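Long-range contacts in fucose-binding lectin (Kordia periserrulae, PDB 6HTN), which probably acts as a carbohydrate-binding beta-propeller lectin and holds methyl alpha-L-fucopyranoside in several similar pockets: residues A[25-30]-A[46-51]; A[50-55]-A[68-73]; A[74-79]-A[95-100]. All coordinates share one frame; numbering follows the deposited sequence.

Contact 1: residues A[25-30]-A[46-51]. With MFU (methyl alpha-L-fucopyranoside), chain G.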
loop_
_atom_site.group_PDB
_atom_site.type_symbol
_atom_site.label_atom_id
_atom_site.label_comp_id
_atom_site.label_asym_id
_atom_site.label_seq_id
_atom_site.Cartn_x
_atom_site.Cartn_y
_atom_site.Cartn_z
ATOM N N GLY A 25 -10.685 9.581 -7.238
ATOM C CA GLY A 25 -10.545 9.532 -5.779
ATOM C C GLY A 25 -11.874 9.453 -5.037
ATOM O O GLY A 25 -11.882 9.772 -3.861
ATOM N N LYS A 26 -12.904 9.006 -5.721
ATOM C CA LYS A 26 -14.242 8.809 -5.134
ATOM C C LYS A 26 -14.593 7.342 -5.023
ATOM O O LYS A 26 -14.244 6.527 -5.876
ATOM C CB LYS A 26 -15.314 9.543 -5.939
ATOM C CG LYS A 26 -14.991 11.028 -5.961
ATOM C CD LYS A 26 -15.760 11.907 -5.125
ATOM C CE LYS A 26 -15.534 13.381 -5.443
ATOM N NZ LYS A 26 -15.661 14.206 -4.204
ATOM N N LEU A 27 -15.351 7.019 -3.979
ATOM C CA LEU A 27 -15.848 5.641 -3.812
ATOM C C LEU A 27 -16.904 5.327 -4.870
ATOM O O LEU A 27 -17.754 6.205 -5.199
ATOM C CB LEU A 27 -16.371 5.428 -2.384
ATOM C CG LEU A 27 -15.330 5.518 -1.278
ATOM C CD1 LEU A 27 -15.992 5.544 0.094
ATOM C CD2 LEU A 27 -14.315 4.413 -1.369
ATOM N N LEU A 28 -16.799 4.128 -5.370
ATOM C CA LEU A 28 -17.742 3.495 -6.332
ATOM C C LEU A 28 -18.495 2.411 -5.586
ATOM O O LEU A 28 -17.869 1.605 -4.818
ATOM C CB LEU A 28 -16.923 2.876 -7.464
ATOM C CG LEU A 28 -17.663 1.994 -8.450
ATOM C CD1 LEU A 28 -18.713 2.796 -9.202
ATOM C CD2 LEU A 28 -16.701 1.339 -9.434
ATOM N N GLU A 29 -19.796 2.304 -5.824
ATOM C CA GLU A 29 -20.628 1.180 -5.353
ATOM C C GLU A 29 -21.165 0.441 -6.560
ATOM O O GLU A 29 -21.829 1.118 -7.413
ATOM C CB GLU A 29 -21.778 1.679 -4.502
ATOM C CG GLU A 29 -22.716 0.579 -4.050
ATOM C CD GLU A 29 -23.944 1.082 -3.334
ATOM O OE1 GLU A 29 -24.514 2.129 -3.759
ATOM O OE2 GLU A 29 -24.348 0.441 -2.293
ATOM N N ARG A 30 -20.858 -0.810 -6.708
ATOM C CA ARG A 30 -21.381 -1.658 -7.798
ATOM C C ARG A 30 -22.395 -2.625 -7.208
ATOM O O ARG A 30 -22.142 -3.199 -6.128
ATOM C CB ARG A 30 -20.298 -2.377 -8.566
ATOM C CG ARG A 30 -19.396 -1.412 -9.318
ATOM C CD ARG A 30 -20.091 -0.774 -10.554
ATOM N NE ARG A 30 -20.123 -1.771 -11.591
ATOM C CZ ARG A 30 -20.863 -1.647 -12.741
ATOM N NH1 ARG A 30 -21.668 -0.635 -12.898
ATOM N NH2 ARG A 30 -20.685 -2.502 -13.703
ATOM N N PHE A 46 -18.478 10.532 -2.463
ATOM C CA PHE A 46 -17.556 10.671 -1.317
ATOM C C PHE A 46 -16.088 10.398 -1.715
ATOM O O PHE A 46 -15.811 9.391 -2.361
ATOM C CB PHE A 46 -17.947 9.716 -0.195
ATOM C CG PHE A 46 -19.404 9.814 0.201
ATOM C CD1 PHE A 46 -19.876 10.870 0.927
ATOM C CD2 PHE A 46 -20.272 8.818 -0.209
ATOM C CE1 PHE A 46 -21.222 10.934 1.266
ATOM C CE2 PHE A 46 -21.602 8.827 0.209
ATOM C CZ PHE A 46 -22.071 9.913 0.906
ATOM N N SER A 47 -15.208 11.309 -1.346
ATOM C CA SER A 47 -13.753 11.190 -1.550
ATOM C C SER A 47 -13.159 10.312 -0.443
ATOM O O SER A 47 -13.579 10.418 0.732
ATOM C CB SER A 47 -13.093 12.533 -1.584
ATOM O OG SER A 47 -13.423 13.167 -2.826
ATOM N N ALA A 48 -12.146 9.511 -0.793
ATOM C CA ALA A 48 -11.420 8.732 0.235
ATOM C C ALA A 48 -10.000 8.503 -0.262
ATOM O O ALA A 48 -9.690 8.841 -1.442
ATOM C CB ALA A 48 -12.141 7.437 0.494
ATOM N N ILE A 49 -9.158 7.945 0.580
ATOM C CA ILE A 49 -7.742 7.654 0.224
ATOM C C ILE A 49 -7.412 6.185 0.499
ATOM O O ILE A 49 -6.238 5.787 0.390
ATOM C CB ILE A 49 -6.771 8.580 0.960
ATOM C CG1 ILE A 49 -6.757 8.360 2.485
ATOM C CG2 ILE A 49 -7.065 10.029 0.590
ATOM C CD1 ILE A 49 -5.741 9.201 3.202
ATOM N N SER A 50 -8.413 5.387 0.830
ATOM C CA SER A 50 -8.268 3.927 0.948
ATOM C C SER A 50 -9.446 3.257 0.251
ATOM O O SER A 50 -10.408 3.932 -0.081
ATOM C CB SER A 50 -8.173 3.508 2.398
ATOM O OG SER A 50 -9.474 3.588 2.995
ATOM N N GLY A 51 -9.340 1.940 0.204
ATOM C CA GLY A 51 -10.515 1.115 -0.075
ATOM C C GLY A 51 -11.489 1.185 1.068
ATOM O O GLY A 51 -11.303 1.891 2.053
HETATM C C1 MFU G . -29.579 0.432 -4.332
HETATM C C2 MFU G . -28.312 1.287 -4.242
HETATM C C3 MFU G . -28.090 1.977 -2.937
HETATM C C4 MFU G . -28.018 0.919 -1.847
HETATM C C5 MFU G . -29.355 0.174 -2.008
HETATM C C6 MFU G . -29.396 -1.022 -1.006
HETATM O O1 MFU G . -30.544 1.394 -4.085
HETATM O O2 MFU G . -28.433 2.388 -5.215
HETATM O O3 MFU G . -26.870 2.751 -2.864
HETATM O O4 MFU G . -26.984 -0.057 -2.117
HETATM O O5 MFU G . -29.452 -0.537 -3.248
HETATM C CM MFU G . -31.865 0.793 -4.171
HETATM O O HOH W 1 -18.750 7.844 -3.124
#
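Lys26 and Ser47 form a single beta bridge beside strand 27-32, the third strand of a four-stranded antiparallel blade in this beta-propeller lectin. Two backbone bonds flank it: Ala48 N gives its proton to Gly25 O at 3.1 Å, and Leu27 N to Phe46 O at 2.9 Å. The Lys26 chain, bent at chi2 (-104°) and again at chi4, runs past Phe46 O and brings NZ to 2.8 Å from Ser47 OG, a short hydroxyl receiving a long charged chain where both residues are partly exposed. Inward, Leu27 CG packs 4.1 Å from Ala48 CB, where the small alanine methyl lets the leucine branch lie alongside. A water carries the pairing one step further, donating to Leu27 O and accepting from Phe46 N. Gly25 suits the turn because its phi is positive, 63°. The fucoside site lies between two successive blades, with Arg16 and Ala41 from one and Trp87 from the next also bonding the sugar. Leu42 N bonds to Glu29 OE1 and Tyr18 OH to Glu29 OE2, fixing the carboxylate. Glu29, with CG anti to the backbone N (177°), spans two sugar hydroxyls: OE1 accepts from O3 at 2.6 Å, and OE2 from O4 at 2.7 Å.

Contact 2: residues A[50-55]-A[68-73]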
loop_
_atom_site.group_PDB
_atom_site.type_symbol
_atom_site.label_atom_id
_atom_site.label_comp_id
_atom_site.label_asym_id
_atom_site.label_seq_id
_atom_site.Cartn_x
_atom_site.Cartn_y
_atom_site.Cartn_z
ATOM N N SER A 50 -8.413 5.387 0.830
ATOM C CA SER A 50 -8.268 3.927 0.948
ATOM C C SER A 50 -9.446 3.257 0.251
ATOM O O SER A 50 -10.408 3.932 -0.081
ATOM C CB SER A 50 -8.173 3.508 2.398
ATOM O OG SER A 50 -9.474 3.588 2.995
ATOM N N GLY A 51 -9.340 1.940 0.204
ATOM C CA GLY A 51 -10.515 1.115 -0.075
ATOM C C GLY A 51 -11.489 1.185 1.068
ATOM O O GLY A 51 -11.303 1.891 2.053
ATOM N N ALA A 52 -12.565 0.427 0.956
ATOM C CA ALA A 52 -13.653 0.487 1.930
ATOM C C ALA A 52 -13.937 -0.920 2.443
ATOM O O ALA A 52 -13.859 -1.892 1.689
ATOM C CB ALA A 52 -14.838 1.114 1.281
ATOM N N GLY A 53 -14.142 -1.021 3.720
ATOM C CA GLY A 53 -14.714 -2.229 4.322
ATOM C C GLY A 53 -16.211 -2.036 4.436
ATOM O O GLY A 53 -16.662 -0.890 4.548
ATOM N N ALA A 54 -16.945 -3.114 4.316
ATOM C CA ALA A 54 -18.407 -3.001 4.350
ATOM C C ALA A 54 -19.013 -4.099 5.209
ATOM O O ALA A 54 -18.520 -5.257 5.173
ATOM C CB ALA A 54 -18.924 -3.051 2.933
ATOM N N THR A 55 -20.158 -3.776 5.783
ATOM C CA THR A 55 -20.986 -4.771 6.500
ATOM C C THR A 55 -22.448 -4.383 6.243
ATOM O O THR A 55 -22.729 -3.214 5.927
ATOM C CB THR A 55 -20.595 -4.829 7.991
ATOM O OG1 THR A 55 -21.238 -6.021 8.503
ATOM C CG2 THR A 55 -20.930 -3.586 8.755
ATOM N N VAL A 68 -20.287 1.368 5.473
ATOM C CA VAL A 68 -19.033 1.335 4.685
ATOM C C VAL A 68 -18.033 2.218 5.414
ATOM O O VAL A 68 -18.375 3.320 5.854
ATOM C CB VAL A 68 -19.319 1.871 3.249
ATOM C CG1 VAL A 68 -18.110 1.973 2.419
ATOM C CG2 VAL A 68 -20.332 1.023 2.556
ATOM N N TYR A 69 -16.802 1.740 5.542
ATOM C CA TYR A 69 -15.718 2.383 6.307
ATOM C C TYR A 69 -14.473 2.543 5.439
ATOM O O TYR A 69 -14.005 1.565 4.848
ATOM C CB TYR A 69 -15.402 1.549 7.570
ATOM C CG TYR A 69 -16.584 1.357 8.489
ATOM C CD1 TYR A 69 -16.910 2.332 9.418
ATOM C CD2 TYR A 69 -17.428 0.271 8.328
ATOM C CE1 TYR A 69 -18.042 2.190 10.217
ATOM C CE2 TYR A 69 -18.566 0.128 9.097
ATOM C CZ TYR A 69 -18.883 1.100 10.030
ATOM O OH TYR A 69 -20.048 0.997 10.754
ATOM N N ALA A 70 -13.963 3.757 5.361
ATOM C CA ALA A 70 -12.777 4.074 4.568
ATOM C C ALA A 70 -11.963 5.107 5.294
ATOM O O ALA A 70 -12.393 5.624 6.310
ATOM C CB ALA A 70 -13.170 4.578 3.186
ATOM N N ILE A 71 -10.784 5.401 4.785
ATOM C CA ILE A 71 -9.969 6.531 5.285
ATOM C C ILE A 71 -10.306 7.769 4.452
ATOM O O ILE A 71 -10.217 7.727 3.221
ATOM C CB ILE A 71 -8.478 6.201 5.259
ATOM C CG1 ILE A 71 -8.165 4.866 5.943
ATOM C CG2 ILE A 71 -7.715 7.367 5.885
ATOM C CD1 ILE A 71 -8.797 4.718 7.306
ATOM N N GLY A 72 -10.723 8.835 5.131
ATOM C CA GLY A 72 -11.043 10.074 4.405
ATOM C C GLY A 72 -9.790 10.873 4.068
ATOM O O GLY A 72 -8.692 10.503 4.442
ATOM N N THR A 73 -10.021 12.023 3.419
ATOM C CA THR A 73 -8.912 12.834 2.896
ATOM C C THR A 73 -8.199 13.555 4.027
ATOM O O THR A 73 -7.135 14.128 3.738
ATOM C CB THR A 73 -9.414 13.783 1.803
ATOM O OG1 THR A 73 -10.325 14.671 2.453
ATOM C CG2 THR A 73 -10.056 13.035 0.665
#
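The Tyr69 ring meets Thr55 at its edge, where CG2 of the threonine lies near the ring plane, 4.4 Å from Tyr69 CE2. Gly53 O approaches the same ring obliquely, 4.0 Å from Tyr69 CD2. Tyr69 CB points to the sheet face on which a side chain at Gly53 would also lie, and glycine leaves that place to the aromatic. Strands 53-58 and 64-71 make an antiparallel hairpin, the first two strands of a propeller blade, and their segments run at 165° to each other. Gly53 and Tyr69 are a hydrogen-bonded pair: each N donates to the other's O at 2.8 Å. Ala54 and Val68 form the next, non-hydrogen-bonded pair. On the face of Val68, its CG1 touches Ala52 CB at 3.6 Å, a diagonal contact of a small residue with a branched one. Ahead of Gly53 in the chain, Ser50 supplies a side-chain acceptor instead of a carbonyl: Ile71 N donates to Ser50 OG at 2.9 Å with an angle of 164°. Tyr18 of strand 13-20 packs against Ala52, Ala54 and Val68. From strand 114-121, Ile116 and Val118 pack on Tyr69, whose hydroxyl bonds to Glu79. The hairpin is thus wedged between two adjacent blades, with strand 77-82 alongside strand 64-71.

Contact 3: residues A[74-79]-A[95-100]. Unlike the reference sequence in segment 74-79: Asp74 (reference Asn). With MFU (methyl alpha-L-fucopyranoside), chain H.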
loop_
_atom_site.group_PDB
_atom_site.type_symbol
_atom_site.label_atom_id
_atom_site.label_comp_id
_atom_site.label_asym_id
_atom_site.label_seq_id
_atom_site.Cartn_x
_atom_site.Cartn_y
_atom_site.Cartn_z
ATOM N N ASP A 74 -8.691 13.486 5.260
ATOM C CA ASP A 74 -7.971 14.016 6.451
ATOM C C ASP A 74 -7.245 12.917 7.251
ATOM O O ASP A 74 -6.754 13.190 8.359
ATOM C CB ASP A 74 -8.943 14.731 7.383
ATOM C CG ASP A 74 -10.070 13.819 7.884
ATOM O OD1 ASP A 74 -10.199 12.627 7.413
ATOM O OD2 ASP A 74 -10.894 14.340 8.702
ATOM N N GLY A 75 -7.160 11.697 6.719
ATOM C CA GLY A 75 -6.469 10.613 7.438
ATOM C C GLY A 75 -7.333 9.952 8.489
ATOM O O GLY A 75 -6.827 9.074 9.194
ATOM N N LYS A 76 -8.593 10.340 8.634
ATOM C CA LYS A 76 -9.455 9.771 9.680
ATOM C C LYS A 76 -10.496 8.854 9.065
ATOM O O LYS A 76 -10.917 9.048 7.903
ATOM C CB LYS A 76 -10.100 10.891 10.479
ATOM C CG LYS A 76 -9.029 11.705 11.205
ATOM C CD LYS A 76 -9.474 12.419 12.422
ATOM C CE LYS A 76 -8.389 13.172 13.117
ATOM N NZ LYS A 76 -8.917 14.335 13.856
ATOM N N ILE A 77 -10.904 7.853 9.816
ATOM C CA ILE A 77 -11.944 6.915 9.366
ATOM C C ILE A 77 -13.245 7.665 9.088
ATOM O O ILE A 77 -13.678 8.480 9.922
ATOM C CB ILE A 77 -12.139 5.726 10.329
ATOM C CG1 ILE A 77 -10.817 4.951 10.445
ATOM C CG2 ILE A 77 -13.275 4.834 9.865
ATOM C CD1 ILE A 77 -10.741 4.007 11.642
ATOM N N ILE A 78 -13.835 7.381 7.927
ATOM C CA ILE A 78 -15.188 7.873 7.563
ATOM C C ILE A 78 -16.131 6.684 7.549
ATOM O O ILE A 78 -15.742 5.581 7.120
ATOM C CB ILE A 78 -15.190 8.630 6.229
ATOM C CG1 ILE A 78 -14.804 7.756 5.042
ATOM C CG2 ILE A 78 -14.283 9.835 6.326
ATOM C CD1 ILE A 78 -15.071 8.433 3.692
ATOM N N GLU A 79 -17.347 6.899 8.035
ATOM C CA GLU A 79 -18.408 5.896 8.052
ATOM C C GLU A 79 -19.548 6.413 7.148
ATOM O O GLU A 79 -20.011 7.511 7.437
ATOM C CB GLU A 79 -18.905 5.671 9.465
ATOM C CG GLU A 79 -20.105 4.715 9.509
ATOM C CD GLU A 79 -20.716 4.533 10.891
ATOM O OE1 GLU A 79 -20.861 5.566 11.608
ATOM O OE2 GLU A 79 -21.116 3.371 11.213
ATOM N N GLN A 95 -13.545 10.571 14.130
ATOM C CA GLN A 95 -13.100 10.322 15.526
ATOM C C GLN A 95 -11.652 9.797 15.593
ATOM O O GLN A 95 -10.933 10.132 16.554
ATOM C CB GLN A 95 -14.054 9.393 16.252
ATOM C CG GLN A 95 -15.450 9.997 16.445
ATOM C CD GLN A 95 -16.241 9.187 17.452
ATOM O OE1 GLN A 95 -15.725 8.872 18.537
ATOM N NE2 GLN A 95 -17.491 8.869 17.135
ATOM N N PHE A 96 -11.234 8.941 14.652
ATOM C CA PHE A 96 -9.970 8.204 14.797
ATOM C C PHE A 96 -9.169 8.254 13.508
ATOM O O PHE A 96 -9.715 8.148 12.405
ATOM C CB PHE A 96 -10.251 6.742 15.158
ATOM C CG PHE A 96 -11.046 6.587 16.430
ATOM C CD1 PHE A 96 -10.440 6.812 17.657
ATOM C CD2 PHE A 96 -12.369 6.238 16.389
ATOM C CE1 PHE A 96 -11.160 6.674 18.836
ATOM C CE2 PHE A 96 -13.100 6.122 17.567
ATOM C CZ PHE A 96 -12.499 6.332 18.768
ATOM N N TYR A 97 -7.848 8.307 13.670
ATOM C CA TYR A 97 -6.930 8.152 12.536
ATOM C C TYR A 97 -6.916 6.719 12.078
ATOM O O TYR A 97 -6.910 5.801 12.918
ATOM C CB TYR A 97 -5.507 8.546 12.925
ATOM C CG TYR A 97 -5.307 10.034 13.072
ATOM C CD1 TYR A 97 -5.285 10.865 11.967
ATOM C CD2 TYR A 97 -5.102 10.594 14.306
ATOM C CE1 TYR A 97 -5.067 12.225 12.085
ATOM C CE2 TYR A 97 -4.869 11.955 14.455
ATOM C CZ TYR A 97 -4.865 12.779 13.334
ATOM O OH TYR A 97 -4.621 14.121 13.510
ATOM N N GLY A 98 -6.880 6.512 10.769
ATOM C CA GLY A 98 -6.734 5.176 10.190
ATOM C C GLY A 98 -5.634 5.150 9.192
ATOM O O GLY A 98 -5.509 6.071 8.408
ATOM N N ALA A 99 -4.838 4.093 9.224
ATOM C CA ALA A 99 -3.647 3.965 8.389
ATOM C C ALA A 99 -3.770 2.749 7.482
ATOM O O ALA A 99 -2.809 2.383 6.894
ATOM C CB ALA A 99 -2.455 3.921 9.324
ATOM N N SER A 100 -4.937 2.128 7.444
ATOM C CA SER A 100 -5.194 0.887 6.705
ATOM C C SER A 100 -6.665 0.906 6.267
ATOM O O SER A 100 -7.422 1.543 6.918
ATOM C CB SER A 100 -4.778 -0.335 7.523
ATOM O OG SER A 100 -5.578 -0.469 8.714
HETATM C C1 MFU H . -25.992 5.279 12.963
HETATM C C2 MFU H . -24.525 5.686 12.835
HETATM C C3 MFU H . -23.724 4.898 13.868
HETATM C C4 MFU H . -23.896 3.434 13.613
HETATM C C5 MFU H . -25.406 3.098 13.754
HETATM C C6 MFU H . -25.662 1.633 13.497
HETATM O O1 MFU H . -26.410 5.765 14.250
HETATM O O2 MFU H . -24.451 7.095 13.073
HETATM O O3 MFU H . -22.360 5.327 13.812
HETATM O O4 MFU H . -23.511 3.039 12.302
HETATM O O5 MFU H . -26.130 3.890 12.728
HETATM C CM MFU H . -27.771 5.334 14.439
HETATM O O HOH W 2 -6.627 15.444 14.895
HETATM O O HOH W 3 -13.182 7.858 12.659
#
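Asp74 O lies 4.2 Å from Tyr97 CE1, at the turn that leads into strand 77-82, the third strand of a four-stranded beta-propeller blade. The Asp74 side chain shapes this turn: OD1 accepts from Lys76 N at 3.0 Å in an Asx turn, the N-H coming from above the carboxylate plane. Gly75 follows with a phi of 82°, a conformation in which a side chain would jam against the preceding carbonyl; its own O accepts from Gly98 N at 3.0 Å. Lys76 pairs with Tyr97 in a single beta bridge and lays its side chain against the ring. Its extended aliphatic chain crosses one face of the Tyr97 ring, placing CE 3.8 Å from the centroid in a CH-pi contact that is offset toward the rim. NZ runs on toward the hydroxyl end, leaving only an off-centre cation-pi contact, 4.9 Å from the centroid and 29° off the ring normal. A water accepts from Lys76 NZ and donates to Tyr97 OH, linking the two ends, while the hydroxyl also bonds to Asp124 of the fourth subunit, so the bridge reaches the subunit interface. Ile77 N donates to Phe96 O at 2.9 Å, and a second water spans Ile77 O and Phe96 N. The Ile77 side chain sets CG1 4.1 Å from Gly98 CA, too near to leave room for a CB on residue 98. Phe96 turns its ring away to stack with Tyr130 of the next blade. Last comes Glu79, in a fucoside pocket shared with Arg67, Ala91 and Trp137. Leu92 N bonds to its OE1 and Tyr69 OH to its OE2, fixing the carboxylate, and the extended chain lets Glu79 OE1 accept from the sugar O3 while OE2 accepts from O4, at 2.7 Å.

Overall arrangement
From the N terminus, contact 1 closes the loop between strand 27-32 and the connection after strand 37-39. Contact 2 follows at once, sharing Ser50 and Gly51 with it, and closes the hairpin of strands 53-58 and 64-71. Contact 3 opens where contact 2 ends and closes the corresponding loop of the second sheet, from strand 77-82 to the connection leading to strand 103-108. None nests in another; they run in series. Ile49 N probably bonds to Ile71 O at 2.9 Å, joining contacts 1 and 2, while Ala70 and Ile78 join contacts 2 and 3. Contacts 1 and 3 are equivalent closures in successive propeller blades, with contact 2 between them.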